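Local coordinates for major capsid protein (PDB 5TIP) that self-assembles as glycosylated trimers into the large icosahedral capsid of Paramecium bursaria Chlorella virus 1, at residues T67-E72 with V203-I208; A37-Q42 with Y207-T212; Q93-E98 with V148-F153; V49-K54 with A197-S202. All blocks are in the same frame, centred on the assembly; numbering follows the deposited sequence.

All four contacts lie in the N-terminal half of the chain, and three of them share strand 200-210. Interaction 4 meets its start, interaction 1 its middle and interaction 2 its end, where Y207 and I208 belong to both 1 and 2. Strand 200-210 runs between strands 65-76 and 36-42, the centres of interactions 1 and 2 lying about 11 Å apart and those of 2 and 4 about 29 Å. Interaction 3, whose centre lies about 11 Å from that of interaction 1, packs the segment leaving strand 143-149 of this sheet onto strand 92-99 of the facing one. The first segments come in the order 37-42, 49-54, 67-72 and 93-98, before all their partners, so distant sequence closes one jelly-roll sandwich.

Interaction 1: residues T67-E72 with V203-I208; sequences TDIVVE and VWVDYI
I69 and V205 face each other as a non-hydrogen-bonded pair of two antiparallel strands, while V70 and W204 form the neighbouring hydrogen-bonded pair. Four backbone bonds join the strands: V70 N to W204 O (2.9 Å) and W204 N to V70 O close the ring around the V70-W204 pair, and beyond it D206 N gives to D68 O and T67 N to D206 O. I69 CA adds a CA-H...O contact to W204 O at 3.3 Å.

Apolar packing lies on the I69 side. With CG1 anti to its carbonyl carbon (chi1 -62°), I69 runs beside V205 and brings CG1 to 3.9 Å from V205 CG2; its CG2 branch meets V203 CG1 at 4.2 Å. At the far end of the pairing, away from this cluster, the T67 and I208 side chains cross at about a right angle, CG2 of T67 3.8 Å from CG1 of I208.

Charged groups occupy the other side. E72 OE2 lies over one face of the W204 indole, 3.6 Å from NE1, with carboxylate and ring planes 23° apart. R328 of the second subunit pairs with E72 OE2 and makes a cation-pi contact with W204, while R145 holds E72 OE1. D68 OD2 and D206 OD2 approach to 4.2 Å, like charges whose closeness may favour protonation of one of them.

Here a jelly-roll sheet turns I69, V203 and V205 to the sandwich interior and the E72-W204 pair to the trimer interface.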
loop_
_atom_site.group_PDB
_atom_site.type_symbol
_atom_site.label_atom_id
_atom_site.label_comp_id
_atom_site.label_asym_id
_atom_site.label_seq_id
_atom_site.Cartn_x
_atom_site.Cartn_y
_atom_site.Cartn_z
ATOM N N THR A 67 -21.208 5.412 12.635
ATOM C CA THR A 67 -20.274 4.838 11.676
ATOM C C THR A 67 -19.351 3.841 12.365
ATOM O O THR A 67 -19.700 2.666 12.517
ATOM C CB THR A 67 -19.458 5.939 10.991
ATOM O OG1 THR A 67 -18.785 6.726 11.980
ATOM C CG2 THR A 67 -20.364 6.842 10.167
ATOM N N ASP A 68 -18.174 4.298 12.783
ATOM C CA ASP A 68 -17.186 3.403 13.369
ATOM C C ASP A 68 -17.601 2.978 14.771
ATOM O O ASP A 68 -18.171 3.762 15.534
ATOM C CB ASP A 68 -15.822 4.086 13.415
ATOM C CG ASP A 68 -15.356 4.548 12.050
ATOM O OD1 ASP A 68 -15.505 3.780 11.078
ATOM O OD2 ASP A 68 -14.849 5.685 11.949
ATOM N N ILE A 69 -17.317 1.721 15.107
ATOM C CA ILE A 69 -17.516 1.185 16.448
ATOM C C ILE A 69 -16.254 0.435 16.848
ATOM O O ILE A 69 -15.799 -0.453 16.117
ATOM C CB ILE A 69 -18.744 0.255 16.527
ATOM C CG1 ILE A 69 -20.025 1.022 16.195
ATOM C CG2 ILE A 69 -18.843 -0.377 17.906
ATOM C CD1 ILE A 69 -21.289 0.209 16.378
ATOM N N VAL A 70 -15.691 0.787 18.002
ATOM C CA VAL A 70 -14.454 0.191 18.493
ATOM C C VAL A 70 -14.703 -0.389 19.879
ATOM O O VAL A 70 -15.339 0.249 20.726
ATOM C CB VAL A 70 -13.301 1.216 18.529
ATOM C CG1 VAL A 70 -12.023 0.569 19.037
ATOM C CG2 VAL A 70 -13.083 1.819 17.152
ATOM N N VAL A 71 -14.202 -1.600 20.105
ATOM C CA VAL A 71 -14.260 -2.257 21.405
ATOM C C VAL A 71 -12.874 -2.180 22.029
ATOM O O VAL A 71 -11.899 -2.682 21.458
ATOM C CB VAL A 71 -14.727 -3.715 21.280
ATOM C CG1 VAL A 71 -14.727 -4.392 22.646
ATOM C CG2 VAL A 71 -16.107 -3.779 20.642
ATOM N N GLU A 72 -12.781 -1.547 23.193
ATOM C CA GLU A 72 -11.518 -1.413 23.904
ATOM C C GLU A 72 -11.391 -2.514 24.948
ATOM O O GLU A 72 -12.323 -2.755 25.722
ATOM C CB GLU A 72 -11.404 -0.039 24.567
ATOM C CG GLU A 72 -11.346 1.119 23.581
ATOM C CD GLU A 72 -11.013 2.441 24.244
ATOM O OE1 GLU A 72 -10.738 2.445 25.462
ATOM O OE2 GLU A 72 -11.032 3.481 23.549
ATOM N N VAL A 203 -17.097 0.039 25.053
ATOM C CA VAL A 203 -17.573 0.122 23.678
ATOM C C VAL A 203 -17.722 1.592 23.321
ATOM O O VAL A 203 -18.342 2.358 24.069
ATOM C CB VAL A 203 -18.905 -0.628 23.491
ATOM C CG1 VAL A 203 -19.359 -0.552 22.043
ATOM C CG2 VAL A 203 -18.764 -2.074 23.937
ATOM N N TRP A 204 -17.153 1.984 22.186
ATOM C CA TRP A 204 -17.192 3.363 21.723
ATOM C C TRP A 204 -17.794 3.407 20.327
ATOM O O TRP A 204 -17.399 2.628 19.452
ATOM C CB TRP A 204 -15.791 3.978 21.729
ATOM C CG TRP A 204 -15.222 4.115 23.107
ATOM C CD1 TRP A 204 -14.661 3.127 23.865
ATOM C CD2 TRP A 204 -15.170 5.306 23.900
ATOM N NE1 TRP A 204 -14.260 3.631 25.077
ATOM C CE2 TRP A 204 -14.560 4.967 25.122
ATOM C CE3 TRP A 204 -15.577 6.627 23.692
ATOM C CZ2 TRP A 204 -14.347 5.899 26.133
ATOM C CZ3 TRP A 204 -15.367 7.550 24.696
ATOM C CH2 TRP A 204 -14.757 7.183 25.902
ATOM N N VAL A 205 -18.749 4.311 20.123
ATOM C CA VAL A 205 -19.464 4.449 18.860
ATOM C C VAL A 205 -19.252 5.863 18.337
ATOM O O VAL A 205 -19.379 6.834 19.092
ATOM C CB VAL A 205 -20.964 4.140 19.022
ATOM C CG1 VAL A 205 -21.706 4.387 17.720
ATOM C CG2 VAL A 205 -21.158 2.705 19.478
ATOM N N ASP A 206 -18.925 5.976 17.052
ATOM C CA ASP A 206 -18.733 7.268 16.405
ATOM C C ASP A 206 -20.064 7.758 15.846
ATOM O O ASP A 206 -20.658 7.104 14.984
ATOM C CB ASP A 206 -17.690 7.166 15.292
ATOM C CG ASP A 206 -16.273 7.086 15.826
ATOM O OD1 ASP A 206 -15.973 6.145 16.589
ATOM O OD2 ASP A 206 -15.455 7.964 15.475
ATOM N N TYR A 207 -20.525 8.903 16.336
ATOM C CA TYR A 207 -21.795 9.478 15.924
ATOM C C TYR A 207 -21.575 10.603 14.921
ATOM O O TYR A 207 -20.574 11.322 14.973
ATOM C CB TYR A 207 -22.574 10.014 17.126
ATOM C CG TYR A 207 -23.093 8.944 18.059
ATOM C CD1 TYR A 207 -22.273 8.386 19.030
ATOM C CD2 TYR A 207 -24.403 8.493 17.971
ATOM C CE1 TYR A 207 -22.742 7.408 19.886
ATOM C CE2 TYR A 207 -24.881 7.514 18.823
ATOM C CZ TYR A 207 -24.047 6.976 19.779
ATOM O OH TYR A 207 -24.515 6.001 20.630
ATOM N N ILE A 208 -22.525 10.747 14.003
ATOM C CA ILE A 208 -22.532 11.826 13.025
ATOM C C ILE A 208 -23.656 12.786 13.387
ATOM O O ILE A 208 -24.814 12.374 13.519
ATOM C CB ILE A 208 -22.705 11.298 11.590
ATOM C CG1 ILE A 208 -21.654 10.232 11.273
ATOM C CG2 ILE A 208 -22.631 12.443 10.593
ATOM C CD1 ILE A 208 -20.239 10.759 11.245
HETATM O O HOH W 1 -14.941 7.948 13.102
HETATM O O HOH W 2 -12.078 4.144 27.502
#

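Interaction 2: residues A37-Q42 with Y207-T212; sequences AIESIQ and YIFLDT
E39 and Y207 exchange two backbone hydrogen bonds across antiparallel strands, and A37 and F209 repeat the pattern two residues along. Y207 N reaches E39 O at 2.7 Å, almost straight at the hydrogen (177°) though tilted 30° from the carbonyl plane, and E39 N returns the bond to Y207 O. F209 N binds A37 O at 2.8 Å in the carbonyl plane, whereas A37 N to F209 O is more bent (134°). Two of these acceptors take a CA-H...O contact as well: A37 O from I208 CA, and Y207 O from I38 CA at 3.3 Å. The carbonyls of E39 and A37 also lie in plane at the edges of the Y207 and F209 rings, respectively.

The E39 carboxylate finds its partner in another chain. An extended side chain, CG anti to the backbone N, carries OE1 to 3.4 Å from F209 CZ, and that oxygen accepts from G3 N of the third subunit. Y207 OH is bonded to S60 O and Q43 NE2, which fix the far end of its ring; the I41 and Y207 side chains cross at about a right angle, I41 CB 3.6 Å from Y207 CE1.

On the other side I38 CG1 lies beside I208 CD1 at 3.7 Å. R324 of the second subunit donates to I38 O. The contact is an antiparallel pairing at the edge of a jelly-roll sheet, lying between two neighbouring subunits of the trimeric capsomer.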
loop_
_atom_site.group_PDB
_atom_site.type_symbol
_atom_site.label_atom_id
_atom_site.label_comp_id
_atom_site.label_asym_id
_atom_site.label_seq_id
_atom_site.Cartn_x
_atom_site.Cartn_y
_atom_site.Cartn_z
ATOM N N ALA A 37 -20.612 16.758 11.781
ATOM C CA ALA A 37 -19.611 16.677 12.833
ATOM C C ALA A 37 -19.590 15.257 13.376
ATOM O O ALA A 37 -20.615 14.570 13.393
ATOM C CB ALA A 37 -19.888 17.676 13.961
ATOM N N ILE A 38 -18.412 14.821 13.819
ATOM C CA ILE A 38 -18.196 13.461 14.297
ATOM C C ILE A 38 -17.831 13.509 15.774
ATOM O O ILE A 38 -17.139 14.430 16.223
ATOM C CB ILE A 38 -17.094 12.743 13.489
ATOM C CG1 ILE A 38 -17.299 12.957 11.990
ATOM C CG2 ILE A 38 -17.078 11.254 13.805
ATOM C CD1 ILE A 38 -16.158 12.437 11.148
ATOM N N GLU A 39 -18.295 12.514 16.527
ATOM C CA GLU A 39 -17.946 12.392 17.937
ATOM C C GLU A 39 -18.008 10.935 18.360
ATOM O O GLU A 39 -19.012 10.258 18.118
ATOM C CB GLU A 39 -18.880 13.221 18.822
ATOM C CG GLU A 39 -18.529 13.127 20.298
ATOM C CD GLU A 39 -19.508 13.863 21.187
ATOM O OE1 GLU A 39 -20.483 14.434 20.657
ATOM O OE2 GLU A 39 -19.303 13.859 22.419
ATOM N N SER A 40 -16.937 10.459 18.990
ATOM C CA SER A 40 -16.893 9.111 19.543
ATOM C C SER A 40 -17.431 9.158 20.968
ATOM O O SER A 40 -16.906 9.897 21.808
ATOM C CB SER A 40 -15.467 8.563 19.517
ATOM O OG SER A 40 -15.438 7.202 19.905
ATOM N N ILE A 41 -18.478 8.381 21.238
ATOM C CA ILE A 41 -19.190 8.430 22.508
ATOM C C ILE A 41 -19.234 7.027 23.097
ATOM O O ILE A 41 -19.562 6.064 22.395
ATOM C CB ILE A 41 -20.611 9.001 22.340
ATOM C CG1 ILE A 41 -20.539 10.409 21.741
ATOM C CG2 ILE A 41 -21.346 9.014 23.671
ATOM C CD1 ILE A 41 -21.879 11.053 21.499
ATOM N N GLN A 42 -18.907 6.915 24.382
ATOM C CA GLN A 42 -18.843 5.622 25.044
ATOM C C GLN A 42 -20.240 5.095 25.342
ATOM O O GLN A 42 -21.169 5.855 25.631
ATOM C CB GLN A 42 -18.037 5.730 26.340
ATOM C CG GLN A 42 -17.748 4.399 27.009
ATOM C CD GLN A 42 -16.939 4.552 28.279
ATOM O OE1 GLN A 42 -16.676 5.666 28.732
ATOM N NE2 GLN A 42 -16.539 3.429 28.862
ATOM N N TYR A 207 -20.525 8.903 16.336
ATOM C CA TYR A 207 -21.795 9.478 15.924
ATOM C C TYR A 207 -21.575 10.603 14.921
ATOM O O TYR A 207 -20.574 11.322 14.973
ATOM C CB TYR A 207 -22.574 10.014 17.126
ATOM C CG TYR A 207 -23.093 8.944 18.059
ATOM C CD1 TYR A 207 -22.273 8.386 19.030
ATOM C CD2 TYR A 207 -24.403 8.493 17.971
ATOM C CE1 TYR A 207 -22.742 7.408 19.886
ATOM C CE2 TYR A 207 -24.881 7.514 18.823
ATOM C CZ TYR A 207 -24.047 6.976 19.779
ATOM O OH TYR A 207 -24.515 6.001 20.630
ATOM N N ILE A 208 -22.525 10.747 14.003
ATOM C CA ILE A 208 -22.532 11.826 13.025
ATOM C C ILE A 208 -23.656 12.786 13.387
ATOM O O ILE A 208 -24.814 12.374 13.519
ATOM C CB ILE A 208 -22.705 11.298 11.590
ATOM C CG1 ILE A 208 -21.654 10.232 11.273
ATOM C CG2 ILE A 208 -22.631 12.443 10.593
ATOM C CD1 ILE A 208 -20.239 10.759 11.245
ATOM N N PHE A 209 -23.313 14.060 13.555
ATOM C CA PHE A 209 -24.288 15.111 13.819
ATOM C C PHE A 209 -24.526 15.889 12.531
ATOM O O PHE A 209 -23.588 16.457 11.963
ATOM C CB PHE A 209 -23.803 16.032 14.940
ATOM C CG PHE A 209 -23.606 15.328 16.254
ATOM C CD1 PHE A 209 -22.427 14.658 16.529
ATOM C CD2 PHE A 209 -24.606 15.332 17.211
ATOM C CE1 PHE A 209 -22.247 14.006 17.733
ATOM C CE2 PHE A 209 -24.430 14.682 18.419
ATOM C CZ PHE A 209 -23.249 14.019 18.679
ATOM N N LEU A 210 -25.775 15.915 12.079
ATOM C CA LEU A 210 -26.141 16.488 10.794
ATOM C C LEU A 210 -26.767 17.869 10.953
ATOM O O LEU A 210 -27.281 18.232 12.013
ATOM C CB LEU A 210 -27.108 15.562 10.051
ATOM C CG LEU A 210 -26.564 14.177 9.697
ATOM C CD1 LEU A 210 -27.660 13.298 9.113
ATOM C CD2 LEU A 210 -25.394 14.292 8.735
ATOM N N ASP A 211 -26.709 18.640 9.869
ATOM C CA ASP A 211 -27.313 19.961 9.812
ATOM C C ASP A 211 -28.832 19.845 9.671
ATOM O O ASP A 211 -29.379 18.763 9.445
ATOM C CB ASP A 211 -26.719 20.769 8.659
ATOM C CG ASP A 211 -26.656 22.256 8.957
ATOM O OD1 ASP A 211 -27.545 22.755 9.678
ATOM O OD2 ASP A 211 -25.714 22.923 8.477
ATOM N N THR A 212 -29.512 20.987 9.806
ATOM C CA THR A 212 -30.966 20.991 9.946
ATOM C C THR A 212 -31.658 20.354 8.743
ATOM O O THR A 212 -32.559 19.522 8.903
ATOM C CB THR A 212 -31.464 22.422 10.148
ATOM O OG1 THR A 212 -30.782 23.012 11.259
ATOM C CG2 THR A 212 -32.963 22.434 10.413
#

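Interaction 3: residues Q93-E98 with V148-F153; sequences QDVELE and VPLIFF
L97 sets its CB squarely over one face of the F152 ring, a CH-pi contact 4.1 Å from the centroid and 8° off the ring normal. The side chains of V95 and F152 come from opposite directions: V95 CG2 lies 3.8 Å from F152 CE2, and the V95 carbonyl O sits in plane at the ring edge, 3.6 Å from F152 CZ. These contacts, with the V95 methyls, limit the rotation of the ring.

Flanking residues widen the patch. With CG1 lodged between the backbone N and the carbonyl carbon (chi1 49°), both V95 methyls touch F152 and L150, CG1 lying 4.1 Å from L150 CD2. At the other end L97 CD2 touches F153 CE1 at 3.7 Å, the two side chains crossing at about a right angle.

Farther out, F152 is positioned by its backbone N bonding to N155 OD1 in helix 153-156, and its ring meets that of H107 with planes about 30° apart. Strand 92-99 is held by backbone bonds to its neighbours, V95 to H107 and E96 to Y175, and F176 and L174 pack beside V95 and L97.

The segment leaving strand 143-149 thus packs on the facing sheet of the jelly roll mainly by apolar and CH-pi contacts, with the V95 carbonyl at a ring edge and E96, paired with R103, turned from the interface. With no hydrogen bond across, the fit rests on shape.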
loop_
_atom_site.group_PDB
_atom_site.type_symbol
_atom_site.label_atom_id
_atom_site.label_comp_id
_atom_site.label_asym_id
_atom_site.label_seq_id
_atom_site.Cartn_x
_atom_site.Cartn_y
_atom_site.Cartn_z
ATOM N N GLN A 93 -15.152 -13.200 20.797
ATOM C CA GLN A 93 -15.459 -14.479 20.161
ATOM C C GLN A 93 -16.509 -14.319 19.069
ATOM O O GLN A 93 -16.366 -14.870 17.971
ATOM C CB GLN A 93 -15.920 -15.493 21.206
ATOM C CG GLN A 93 -16.326 -16.831 20.616
ATOM C CD GLN A 93 -16.580 -17.881 21.674
ATOM O OE1 GLN A 93 -15.654 -18.344 22.338
ATOM N NE2 GLN A 93 -17.842 -18.263 21.840
ATOM N N ASP A 94 -17.577 -13.578 19.353
ATOM C CA ASP A 94 -18.557 -13.263 18.325
ATOM C C ASP A 94 -19.277 -11.980 18.708
ATOM O O ASP A 94 -19.394 -11.646 19.890
ATOM C CB ASP A 94 -19.560 -14.408 18.108
ATOM C CG ASP A 94 -20.292 -14.807 19.378
ATOM O OD1 ASP A 94 -21.169 -14.043 19.832
ATOM O OD2 ASP A 94 -20.001 -15.899 19.912
ATOM N N VAL A 95 -19.753 -11.265 17.692
ATOM C CA VAL A 95 -20.486 -10.018 17.878
ATOM C C VAL A 95 -21.664 -10.012 16.914
ATOM O O VAL A 95 -21.509 -10.319 15.728
ATOM C CB VAL A 95 -19.584 -8.783 17.668
ATOM C CG1 VAL A 95 -18.794 -8.900 16.373
ATOM C CG2 VAL A 95 -20.407 -7.503 17.696
ATOM N N GLU A 96 -22.848 -9.693 17.432
ATOM C CA GLU A 96 -24.094 -9.741 16.678
ATOM C C GLU A 96 -24.706 -8.350 16.607
ATOM O O GLU A 96 -24.819 -7.665 17.629
ATOM C CB GLU A 96 -25.077 -10.717 17.327
ATOM C CG GLU A 96 -26.408 -10.844 16.611
ATOM C CD GLU A 96 -27.375 -11.737 17.359
ATOM O OE1 GLU A 96 -27.027 -12.189 18.470
ATOM O OE2 GLU A 96 -28.484 -11.983 16.843
ATOM N N LEU A 97 -25.096 -7.936 15.405
ATOM C CA LEU A 97 -25.762 -6.659 15.186
ATOM C C LEU A 97 -27.264 -6.885 15.072
ATOM O O LEU A 97 -27.711 -7.740 14.301
ATOM C CB LEU A 97 -25.231 -5.974 13.926
ATOM C CG LEU A 97 -25.964 -4.692 13.528
ATOM C CD1 LEU A 97 -25.715 -3.597 14.555
ATOM C CD2 LEU A 97 -25.550 -4.238 12.139
ATOM N N GLU A 98 -28.040 -6.118 15.837
ATOM C CA GLU A 98 -29.486 -6.288 15.915
ATOM C C GLU A 98 -30.181 -4.941 15.783
ATOM O O GLU A 98 -29.810 -3.981 16.464
ATOM C CB GLU A 98 -29.879 -6.952 17.239
ATOM C CG GLU A 98 -31.370 -7.143 17.428
ATOM C CD GLU A 98 -31.716 -7.668 18.809
ATOM O OE1 GLU A 98 -31.483 -8.868 19.069
ATOM O OE2 GLU A 98 -32.213 -6.876 19.638
ATOM N N VAL A 148 -10.368 -3.190 19.203
ATOM C CA VAL A 148 -10.882 -4.120 18.201
ATOM C C VAL A 148 -11.939 -3.379 17.385
ATOM O O VAL A 148 -13.030 -3.104 17.911
ATOM C CB VAL A 148 -11.461 -5.384 18.846
ATOM C CG1 VAL A 148 -11.873 -6.379 17.774
ATOM C CG2 VAL A 148 -10.447 -6.006 19.794
ATOM N N PRO A 149 -11.666 -3.031 16.126
ATOM C CA PRO A 149 -12.672 -2.331 15.315
ATOM C C PRO A 149 -13.641 -3.319 14.678
ATOM O O PRO A 149 -13.233 -4.338 14.117
ATOM C CB PRO A 149 -11.831 -1.611 14.257
ATOM C CG PRO A 149 -10.637 -2.501 14.085
ATOM C CD PRO A 149 -10.374 -3.149 15.427
ATOM N N LEU A 150 -14.931 -3.012 14.769
ATOM C CA LEU A 150 -15.941 -3.846 14.138
ATOM C C LEU A 150 -15.993 -3.556 12.644
ATOM O O LEU A 150 -15.656 -2.460 12.190
ATOM C CB LEU A 150 -17.313 -3.610 14.771
ATOM C CG LEU A 150 -17.445 -3.933 16.261
ATOM C CD1 LEU A 150 -18.896 -3.826 16.709
ATOM C CD2 LEU A 150 -16.880 -5.311 16.577
ATOM N N ILE A 151 -16.415 -4.558 11.876
ATOM C CA ILE A 151 -16.381 -4.451 10.421
ATOM C C ILE A 151 -17.745 -4.782 9.831
ATOM O O ILE A 151 -17.842 -5.480 8.815
ATOM C CB ILE A 151 -15.286 -5.355 9.824
ATOM C CG1 ILE A 151 -15.364 -6.765 10.416
ATOM C CG2 ILE A 151 -13.911 -4.748 10.063
ATOM C CD1 ILE A 151 -14.251 -7.686 9.965
ATOM N N PHE A 152 -18.809 -4.279 10.454
ATOM C CA PHE A 152 -20.134 -4.396 9.867
ATOM C C PHE A 152 -20.269 -3.403 8.712
ATOM O O PHE A 152 -19.349 -2.638 8.406
ATOM C CB PHE A 152 -21.208 -4.188 10.933
ATOM C CG PHE A 152 -21.249 -5.278 11.969
ATOM C CD1 PHE A 152 -21.574 -6.577 11.617
ATOM C CD2 PHE A 152 -20.957 -5.002 13.295
ATOM C CE1 PHE A 152 -21.609 -7.580 12.567
ATOM C CE2 PHE A 152 -20.990 -6.002 14.250
ATOM C CZ PHE A 152 -21.316 -7.291 13.885
ATOM N N PHE A 153 -21.434 -3.407 8.059
ATOM C CA PHE A 153 -21.588 -2.635 6.828
ATOM C C PHE A 153 -21.440 -1.140 7.080
ATOM O O PHE A 153 -20.846 -0.423 6.264
ATOM C CB PHE A 153 -22.934 -2.944 6.166
ATOM C CG PHE A 153 -24.129 -2.559 6.992
ATOM C CD1 PHE A 153 -24.671 -3.448 7.904
ATOM C CD2 PHE A 153 -24.720 -1.314 6.844
ATOM C CE1 PHE A 153 -25.772 -3.097 8.661
ATOM C CE2 PHE A 153 -25.819 -0.958 7.600
ATOM C CZ PHE A 153 -26.347 -1.850 8.509
#

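Interaction 4: residues V49-K54 with A197-S202; sequences VGFGNK and AQPTMS
Q198 OE1 is the polar focus of this contact: F51 N donates to it at 2.8 Å, in the carbonyl plane, with an N-H...O angle of 161°. G50 CA comes within 3.1 Å of the same oxygen and F51 CD2 within 3.2 Å, so the oxygen is packed closely against the loop. A bend at chi2 (-68°) curls the glutamine back to the loop, its amide plane standing 65° from the phenyl plane.

The F51 ring receives P199 on one face. P199 CD lies 3.8 Å from the ring centroid in a CH-pi contact, offset toward the rim, near CE2, while A197 O approaches the ring edge near its plane. L91 adds to the apolar surroundings of both residues, and V182 and V185 touch the ring as well.

V49 closes the other end. Its CG1 methyl contacts P199 O at 3.4 Å and M201 CE at 3.7 Å, the methionine being bent at chi3 so that its methyl reaches both branches of the valine. A water donates to V49 O and P199 O, 3.1 Å from each, and bridges the two backbones.

A type II turn from G50 to N53, closed by N53 N to G50 O, shapes the loop before strand 54-58. With a single direct hydrogen bond across and a water between backbones, the loop's seat on the start of strand 200-210 depends largely on the F51-P199 and V49-M201 apolar contacts.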
loop_
_atom_site.group_PDB
_atom_site.type_symbol
_atom_site.label_atom_id
_atom_site.label_comp_id
_atom_site.label_asym_id
_atom_site.label_seq_id
_atom_site.Cartn_x
_atom_site.Cartn_y
_atom_site.Cartn_z
ATOM N N VAL A 49 -18.583 -8.338 32.650
ATOM C CA VAL A 49 -17.477 -8.568 31.732
ATOM C C VAL A 49 -16.509 -9.568 32.348
ATOM O O VAL A 49 -16.070 -9.409 33.494
ATOM C CB VAL A 49 -16.777 -7.246 31.389
ATOM C CG1 VAL A 49 -15.522 -7.508 30.575
ATOM C CG2 VAL A 49 -17.724 -6.331 30.632
ATOM N N GLY A 50 -16.174 -10.603 31.590
ATOM C CA GLY A 50 -15.257 -11.621 32.067
ATOM C C GLY A 50 -15.116 -12.708 31.027
ATOM O O GLY A 50 -15.893 -12.790 30.071
ATOM N N PHE A 51 -14.101 -13.546 31.228
ATOM C CA PHE A 51 -13.840 -14.634 30.294
ATOM C C PHE A 51 -15.044 -15.563 30.206
ATOM O O PHE A 51 -15.554 -16.042 31.223
ATOM C CB PHE A 51 -12.595 -15.415 30.719
ATOM C CG PHE A 51 -11.312 -14.655 30.536
ATOM C CD1 PHE A 51 -10.827 -14.391 29.265
ATOM C CD2 PHE A 51 -10.590 -14.207 31.629
ATOM C CE1 PHE A 51 -9.648 -13.694 29.089
ATOM C CE2 PHE A 51 -9.408 -13.509 31.457
ATOM C CZ PHE A 51 -8.939 -13.251 30.187
ATOM N N GLY A 52 -15.499 -15.813 28.980
ATOM C CA GLY A 52 -16.613 -16.705 28.742
ATOM C C GLY A 52 -17.983 -16.133 29.025
ATOM O O GLY A 52 -18.955 -16.894 29.062
ATOM N N ASN A 53 -18.100 -14.823 29.216
ATOM C CA ASN A 53 -19.375 -14.191 29.514
ATOM C C ASN A 53 -19.959 -13.527 28.272
ATOM O O ASN A 53 -19.252 -13.213 27.311
ATOM C CB ASN A 53 -19.224 -13.151 30.629
ATOM C CG ASN A 53 -18.855 -13.771 31.961
ATOM O OD1 ASN A 53 -18.995 -14.979 32.159
ATOM N ND2 ASN A 53 -18.386 -12.943 32.887
ATOM N N LYS A 54 -21.274 -13.327 28.303
ATOM C CA LYS A 54 -22.001 -12.631 27.250
ATOM C C LYS A 54 -22.460 -11.276 27.769
ATOM O O LYS A 54 -23.147 -11.199 28.794
ATOM C CB LYS A 54 -23.197 -13.447 26.758
ATOM C CG LYS A 54 -22.830 -14.732 26.039
ATOM C CD LYS A 54 -24.074 -15.444 25.534
ATOM C CE LYS A 54 -23.717 -16.687 24.735
ATOM N NZ LYS A 54 -22.909 -16.369 23.528
ATOM N N ALA A 197 -5.854 -11.891 35.487
ATOM C CA ALA A 197 -6.856 -10.868 35.738
ATOM C C ALA A 197 -7.939 -10.895 34.669
ATOM O O ALA A 197 -7.681 -11.178 33.496
ATOM C CB ALA A 197 -6.211 -9.482 35.787
ATOM N N GLN A 198 -9.166 -10.602 35.090
ATOM C CA GLN A 198 -10.271 -10.518 34.153
ATOM C C GLN A 198 -10.131 -9.273 33.278
ATOM O O GLN A 198 -9.624 -8.241 33.726
ATOM C CB GLN A 198 -11.604 -10.491 34.895
ATOM C CG GLN A 198 -11.947 -11.798 35.590
ATOM C CD GLN A 198 -12.240 -12.918 34.609
ATOM O OE1 GLN A 198 -12.672 -12.676 33.484
ATOM N NE2 GLN A 198 -12.003 -14.152 35.033
ATOM N N PRO A 199 -10.581 -9.342 32.028
ATOM C CA PRO A 199 -10.450 -8.188 31.137
ATOM C C PRO A 199 -11.428 -7.081 31.493
ATOM O O PRO A 199 -12.498 -7.317 32.058
ATOM C CB PRO A 199 -10.761 -8.774 29.756
ATOM C CG PRO A 199 -11.670 -9.913 30.043
ATOM C CD PRO A 199 -11.206 -10.493 31.353
ATOM N N THR A 200 -11.040 -5.856 31.150
ATOM C CA THR A 200 -11.914 -4.697 31.236
ATOM C C THR A 200 -12.300 -4.272 29.827
ATOM O O THR A 200 -11.461 -4.271 28.919
ATOM C CB THR A 200 -11.231 -3.536 31.965
ATOM O OG1 THR A 200 -9.821 -3.774 32.024
ATOM C CG2 THR A 200 -11.771 -3.412 33.380
ATOM N N MET A 201 -13.569 -3.920 29.641
ATOM C CA MET A 201 -14.111 -3.675 28.314
ATOM C C MET A 201 -14.856 -2.349 28.284
ATOM O O MET A 201 -15.464 -1.935 29.275
ATOM C CB MET A 201 -15.059 -4.799 27.870
ATOM C CG MET A 201 -15.553 -4.653 26.437
ATOM S SD MET A 201 -16.885 -5.787 26.017
ATOM C CE MET A 201 -16.470 -7.175 27.053
ATOM N N SER A 202 -14.792 -1.687 27.132
ATOM C CA SER A 202 -15.595 -0.505 26.867
ATOM C C SER A 202 -15.910 -0.464 25.379
ATOM O O SER A 202 -15.102 -0.886 24.547
ATOM C CB SER A 202 -14.883 0.781 27.305
ATOM O OG SER A 202 -13.650 0.941 26.627
HETATM O O HOH W 3 -14.573 -6.771 34.294
#